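Local coordinates for peptide-binding protein (Photobacterium damsela subsp. piscicida, PDB 6SQX), which cleaves bacterial peptidoglycan as a secreted NlpC/P60 D,L-endopeptidase, with an SH3b1-type domain beside a C40-family cysteine peptidase domain, at residues Ala72-Phe77 / Pro186-His191; Arg142-Asn147 / Ala216-Ser221. All blocks are in the same frame, centred on the assembly; numbering follows the deposited sequence.

Overall arrangement
Both contacts involve the five-stranded antiparallel sheet of the SH3b1-type domain, whose strand order places 186-192 beside 142-145 and 142-145 beside 215-217. Contact 1 (Ala72-Phe77 / Pro186-His191) lays an earlier loop over the middle strand, whereas contact 2 (Arg142-Asn147 / Ala216-Ser221) lies within the sheet and pairs its first strand with its last. Their centres are 12 Å apart, and along the chain their segments alternate. They touch directly: Ile187 O lies 2.9 Å from Gly143 N, a probable hydrogen bond between neighbouring strands, and Leu189 CD1 packs 3.9 Å from Asn217 CB. The NlpC/P60 peptidase region, with the oxidised Cys324, comes later in the sequence.

Contact 1: Ala72-Phe77 / Pro186-His191; sequences ANQNDF and PIMLIH
An Asx turn shapes the loop Ala72-Phe77 where it leans on the middle strand of the SH3b1-type sheet, with Gln74 and Met188 making most of the contact. Gln74 reaches across to the strand: its NE2 donates to Leu189 O at 3.1 Å, a nearly straight bond (172°) on a lone pair of the carbonyl and close to the plane of the Gln74 amide. The same nitrogen also donates to Ile134 O, so one amide group ties the loop to two pieces of backbone, which a long side chain with a two-hydrogen donor suits well. Met188 crosses Gln74 at about a right angle, its sulfur 3.8 Å from Gln74 CG. With CG anti to the backbone N (chi1 179°) the thioether extends toward the loop, then bends at chi3 to bring CE within 3.7 Å of Ala72 CB; flexible and unbranched, methionine fits itself to the uneven loop surface. Its SD also lies 3.4 Å from Asn73 O, which Lys202 NZ holds by a hydrogen bond. Further along, in one of two modelled conformers, Ile190 CG2 approaches Gln74 O, a buried carbonyl with no hydrogen-bonding partner in the model. Ile190 and His191 together face Leu200, a classic beta bulge in the strand. Asn73 turns away from the strand and braces the loop itself, OD1 accepting from Asn75 N and Asp76 N, while Asn73 ND2 donates 3.0 Å to Asp76 OD2, reaching that oxygen from above the carboxylate plane.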
loop_
_atom_site.group_PDB
_atom_site.type_symbol
_atom_site.label_atom_id
_atom_site.label_comp_id
_atom_site.label_asym_id
_atom_site.label_seq_id
_atom_site.Cartn_x
_atom_site.Cartn_y
_atom_site.Cartn_z
ATOM N N ALA A 72 -8.391 9.496 18.857
ATOM C CA ALA A 72 -7.279 8.566 18.817
ATOM C C ALA A 72 -6.517 8.571 20.145
ATOM O O ALA A 72 -6.488 9.578 20.869
ATOM C CB ALA A 72 -6.331 9.000 17.691
ATOM N N ASN A 73 -5.893 7.439 20.455
ATOM C CA ASN A 73 -5.105 7.324 21.677
ATOM C C ASN A 73 -3.913 6.409 21.434
ATOM O O ASN A 73 -3.811 5.749 20.390
ATOM C CB ASN A 73 -5.960 6.872 22.892
ATOM C CG ASN A 73 -6.455 5.444 22.759
ATOM O OD1 ASN A 73 -5.661 4.513 22.632
ATOM N ND2 ASN A 73 -7.779 5.260 22.795
ATOM N N GLN A 74 -2.999 6.365 22.410
ATOM C CA GLN A 74 -1.746 5.641 22.226
ATOM C C GLN A 74 -1.862 4.141 22.465
ATOM O O GLN A 74 -0.886 3.414 22.214
ATOM C CB GLN A 74 -0.646 6.196 23.132
ATOM C CG GLN A 74 -0.141 7.593 22.770
ATOM C CD GLN A 74 0.818 8.081 23.805
ATOM O OE1 GLN A 74 0.480 8.112 25.002
ATOM N NE2 GLN A 74 2.031 8.426 23.396
ATOM N N ASN A 75 -3.024 3.647 22.922
ATOM C CA ASN A 75 -3.178 2.245 23.313
ATOM C C ASN A 75 -3.889 1.388 22.272
ATOM O O ASN A 75 -3.721 0.153 22.277
ATOM C CB ASN A 75 -3.918 2.162 24.655
ATOM C CG ASN A 75 -3.175 2.888 25.731
ATOM O OD1 ASN A 75 -2.109 2.446 26.164
ATOM N ND2 ASN A 75 -3.716 4.027 26.170
ATOM N N ASP A 76 -4.705 2.006 21.429
ATOM C CA ASP A 76 -5.610 1.318 20.519
ATOM C C ASP A 76 -5.211 1.650 19.089
ATOM O O ASP A 76 -4.936 2.812 18.771
ATOM C CB ASP A 76 -7.069 1.799 20.729
ATOM C CG ASP A 76 -7.585 1.579 22.166
ATOM O OD1 ASP A 76 -7.054 0.666 22.842
ATOM O OD2 ASP A 76 -8.511 2.312 22.570
ATOM N N PHE A 77 -5.225 0.634 18.226
ATOM C CA PHE A 77 -4.894 0.799 16.814
ATOM C C PHE A 77 -5.996 0.194 15.954
ATOM O O PHE A 77 -6.404 -0.951 16.177
ATOM C CB PHE A 77 -3.535 0.151 16.472
ATOM C CG PHE A 77 -3.320 -0.031 14.995
ATOM C CD1 PHE A 77 -3.126 1.075 14.153
ATOM C CD2 PHE A 77 -3.349 -1.301 14.444
ATOM C CE1 PHE A 77 -2.939 0.906 12.763
ATOM C CE2 PHE A 77 -3.176 -1.468 13.051
ATOM C CZ PHE A 77 -2.986 -0.355 12.228
ATOM N N PRO A 186 0.242 12.405 8.580
ATOM C CA PRO A 186 -0.122 12.589 10.002
ATOM C C PRO A 186 -0.039 11.262 10.760
ATOM O O PRO A 186 -0.553 10.228 10.310
ATOM C CB PRO A 186 -1.576 13.088 9.933
ATOM C CG PRO A 186 -1.737 13.678 8.574
ATOM C CD PRO A 186 -0.904 12.714 7.700
ATOM N N ILE A 187 0.627 11.288 11.914
ATOM C CA ILE A 187 0.844 10.081 12.709
ATOM C C ILE A 187 0.647 10.396 14.186
ATOM O O ILE A 187 0.480 11.544 14.593
ATOM C CB ILE A 187 2.247 9.459 12.483
ATOM C CG1 ILE A 187 3.313 10.520 12.842
ATOM C CG2 ILE A 187 2.381 8.977 11.026
ATOM C CD1 ILE A 187 4.730 10.047 12.768
ATOM N N MET A 188 0.692 9.347 14.986
ATOM C CA MET A 188 0.805 9.494 16.421
ATOM C C MET A 188 2.047 8.749 16.871
ATOM O O MET A 188 2.305 7.634 16.398
ATOM C CB MET A 188 -0.398 8.844 17.083
ATOM C CG MET A 188 -0.381 8.919 18.625
ATOM S SD MET A 188 -1.884 8.355 19.455
ATOM C CE MET A 188 -3.005 9.728 19.072
ATOM N N LEU A 189 2.816 9.384 17.771
ATOM C CA LEU A 189 4.016 8.799 18.350
ATOM C C LEU A 189 3.613 8.020 19.599
ATOM O O LEU A 189 2.898 8.553 20.465
ATOM C CB LEU A 189 5.016 9.905 18.702
ATOM C CG LEU A 189 5.351 10.885 17.558
ATOM C CD1 LEU A 189 6.457 11.811 18.045
ATOM C CD2 LEU A 189 5.714 10.228 16.227
ATOM N N ILE A 190 4.055 6.764 19.718
ATOM C CA ILE A 190 3.584 5.870 20.775
ATOM C C ILE A 190 4.667 5.587 21.808
ATOM O O ILE A 190 4.440 5.735 23.016
ATOM C CB ILE A 190 3.033 4.556 20.184
ATOM C CG1 ILE A 190 1.906 4.824 19.191
ATOM C CG2 ILE A 190 2.550 3.607 21.317
ATOM C CD1 ILE A 190 1.737 3.664 18.196
ATOM N N HIS A 191 5.849 5.160 21.361
ATOM C CA HIS A 191 6.821 4.560 22.263
ATOM C C HIS A 191 8.182 4.637 21.594
ATOM O O HIS A 191 8.280 4.498 20.375
ATOM C CB HIS A 191 6.408 3.097 22.497
ATOM C CG HIS A 191 7.178 2.398 23.578
ATOM N ND1 HIS A 191 6.931 2.605 24.917
ATOM C CD2 HIS A 191 8.177 1.481 23.516
ATOM C CE1 HIS A 191 7.753 1.864 25.634
ATOM N NE2 HIS A 191 8.512 1.160 24.813
#

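Contact 2: Arg142-Asn147 / Ala216-Ser221; sequences RGIVVN and ANVDES
Strands 142-145 and 215-217 run antiparallel, with Ile144 and Ala216 as a hydrogen-bonded pair and Gly143 opposite Asn217 as a non-hydrogen-bonded one. Ile144 N donates to Ala216 O at 2.9 Å and Ala216 N returns a bond to Ile144 O. A third bond, from Val218 N to Arg142 O at 2.9 Å, carries the pairing just past the end of the strand. At Gly143 the backbones come very close, its CA 3.8 Å from Asn217 CA and 3.2 Å from Ala216 O; glycine, with no side chain, lets the two strands approach this tightly. Strand 215-217 thus forms an edge of the five-stranded sheet of the SH3b1-type domain, after which the chain enters helix 220-226, with Asp219 as N-cap: its OD1 accepts from Phe222 N. Beta-branched residues fill the space between sheet and helix. Val218 turns its two methyls to different neighbours: CG1 meets Ile144 CG2 at 3.7 Å, the side chains crossing at about a right angle, and CG2 lies 3.9 Å from Arg142 CB. Ile223 covers Val218 from the helix, and Phe222 and Trp226 pack on Ile144. Arg142 is extended from CG to NE, carrying its guanidinium away to a salt bridge with Asp70. At the other end, Val146 CG1 rests 4.0 Å from the small Ala216 CB.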
loop_
_atom_site.group_PDB
_atom_site.type_symbol
_atom_site.label_atom_id
_atom_site.label_comp_id
_atom_site.label_asym_id
_atom_site.label_seq_id
_atom_site.Cartn_x
_atom_site.Cartn_y
_atom_site.Cartn_z
ATOM N N ARG A 142 0.878 13.805 19.003
ATOM C CA ARG A 142 0.578 13.964 17.585
ATOM C C ARG A 142 1.850 14.311 16.841
ATOM O O ARG A 142 2.700 15.046 17.347
ATOM C CB ARG A 142 -0.442 15.085 17.395
ATOM C CG ARG A 142 -1.809 14.725 18.009
ATOM C CD ARG A 142 -2.843 15.851 17.955
ATOM N NE ARG A 142 -4.103 15.343 18.484
ATOM C CZ ARG A 142 -5.108 16.096 18.909
ATOM N NH1 ARG A 142 -5.023 17.429 18.902
ATOM N NH2 ARG A 142 -6.212 15.495 19.349
ATOM N N GLY A 143 1.978 13.761 15.629
ATOM C CA GLY A 143 3.205 13.958 14.886
ATOM C C GLY A 143 3.047 13.877 13.386
ATOM O O GLY A 143 1.930 13.823 12.851
ATOM N N ILE A 144 4.185 13.882 12.693
ATOM C CA ILE A 144 4.202 13.876 11.234
ATOM C C ILE A 144 5.467 13.174 10.761
ATOM O O ILE A 144 6.516 13.239 11.411
ATOM C CB ILE A 144 4.052 15.328 10.701
ATOM C CG1 ILE A 144 3.612 15.344 9.229
ATOM C CG2 ILE A 144 5.328 16.157 10.895
ATOM C CD1 ILE A 144 3.096 16.698 8.787
ATOM N N VAL A 145 5.368 12.510 9.603
ATOM C CA VAL A 145 6.541 11.923 8.953
ATOM C C VAL A 145 7.332 13.026 8.257
ATOM O O VAL A 145 6.759 13.809 7.483
ATOM C CB VAL A 145 6.109 10.825 7.952
ATOM C CG1 VAL A 145 7.330 10.261 7.191
ATOM C CG2 VAL A 145 5.372 9.698 8.698
ATOM N N VAL A 146 8.639 13.104 8.555
ATOM C CA VAL A 146 9.517 14.081 7.916
ATOM C C VAL A 146 10.433 13.475 6.854
ATOM O O VAL A 146 10.919 14.213 5.994
ATOM C CB VAL A 146 10.311 14.952 8.922
ATOM C CG1 VAL A 146 9.348 15.747 9.819
ATOM C CG2 VAL A 146 11.319 14.133 9.760
ATOM N N ASN A 147 10.711 12.183 6.899
ATOM C CA ASN A 147 11.420 11.509 5.813
ATOM C C ASN A 147 10.647 10.257 5.425
ATOM O O ASN A 147 10.104 9.572 6.294
ATOM C CB ASN A 147 12.837 11.106 6.230
ATOM C CG ASN A 147 13.776 12.290 6.345
ATOM O OD1 ASN A 147 13.882 13.103 5.416
ATOM N ND2 ASN A 147 14.491 12.380 7.460
ATOM N N ALA A 216 8.584 13.556 13.629
ATOM C CA ALA A 216 8.665 14.692 14.546
ATOM C C ALA A 216 7.285 14.906 15.144
ATOM O O ALA A 216 6.282 14.569 14.522
ATOM C CB ALA A 216 9.098 15.948 13.772
ATOM N N ASN A 217 7.220 15.440 16.368
ATOM C CA ASN A 217 5.893 15.761 16.875
ATOM C C ASN A 217 5.434 17.110 16.342
ATOM O O ASN A 217 6.212 17.879 15.767
ATOM C CB ASN A 217 5.762 15.675 18.408
ATOM C CG ASN A 217 6.513 16.741 19.132
ATOM O OD1 ASN A 217 7.661 17.054 18.808
ATOM N ND2 ASN A 217 5.875 17.300 20.175
ATOM N N VAL A 218 4.135 17.371 16.457
ATOM C CA VAL A 218 3.558 18.621 15.986
ATOM C C VAL A 218 2.796 19.250 17.136
ATOM O O VAL A 218 2.274 18.544 18.008
ATOM C CB VAL A 218 2.659 18.455 14.737
ATOM C CG1 VAL A 218 3.479 17.892 13.571
ATOM C CG2 VAL A 218 1.482 17.543 15.012
ATOM N N ASP A 219 2.740 20.579 17.149
ATOM C CA ASP A 219 1.969 21.289 18.164
ATOM C C ASP A 219 0.629 21.775 17.602
ATOM O O ASP A 219 0.317 21.606 16.415
ATOM C CB ASP A 219 2.792 22.384 18.870
ATOM C CG ASP A 219 3.241 23.504 17.945
ATOM O OD1 ASP A 219 2.759 23.610 16.809
ATOM O OD2 ASP A 219 4.068 24.320 18.397
ATOM N N GLU A 220 -0.199 22.335 18.482
ATOM C CA GLU A 220 -1.525 22.770 18.061
ATOM C C GLU A 220 -1.437 23.800 16.943
ATOM O O GLU A 220 -2.210 23.751 15.976
ATOM C CB GLU A 220 -2.302 23.315 19.264
ATOM C CG GLU A 220 -3.754 23.590 18.928
ATOM C CD GLU A 220 -4.574 23.990 20.143
ATOM O OE1 GLU A 220 -3.980 24.209 21.227
ATOM O OE2 GLU A 220 -5.816 24.083 20.013
ATOM N N SER A 221 -0.502 24.739 17.061
ATOM C CA SER A 221 -0.361 25.762 16.029
ATOM C C SER A 221 -0.001 25.141 14.686
ATOM O O SER A 221 -0.511 25.580 13.637
ATOM C CB SER A 221 0.671 26.809 16.449
ATOM O OG SER A 221 0.196 27.569 17.555
#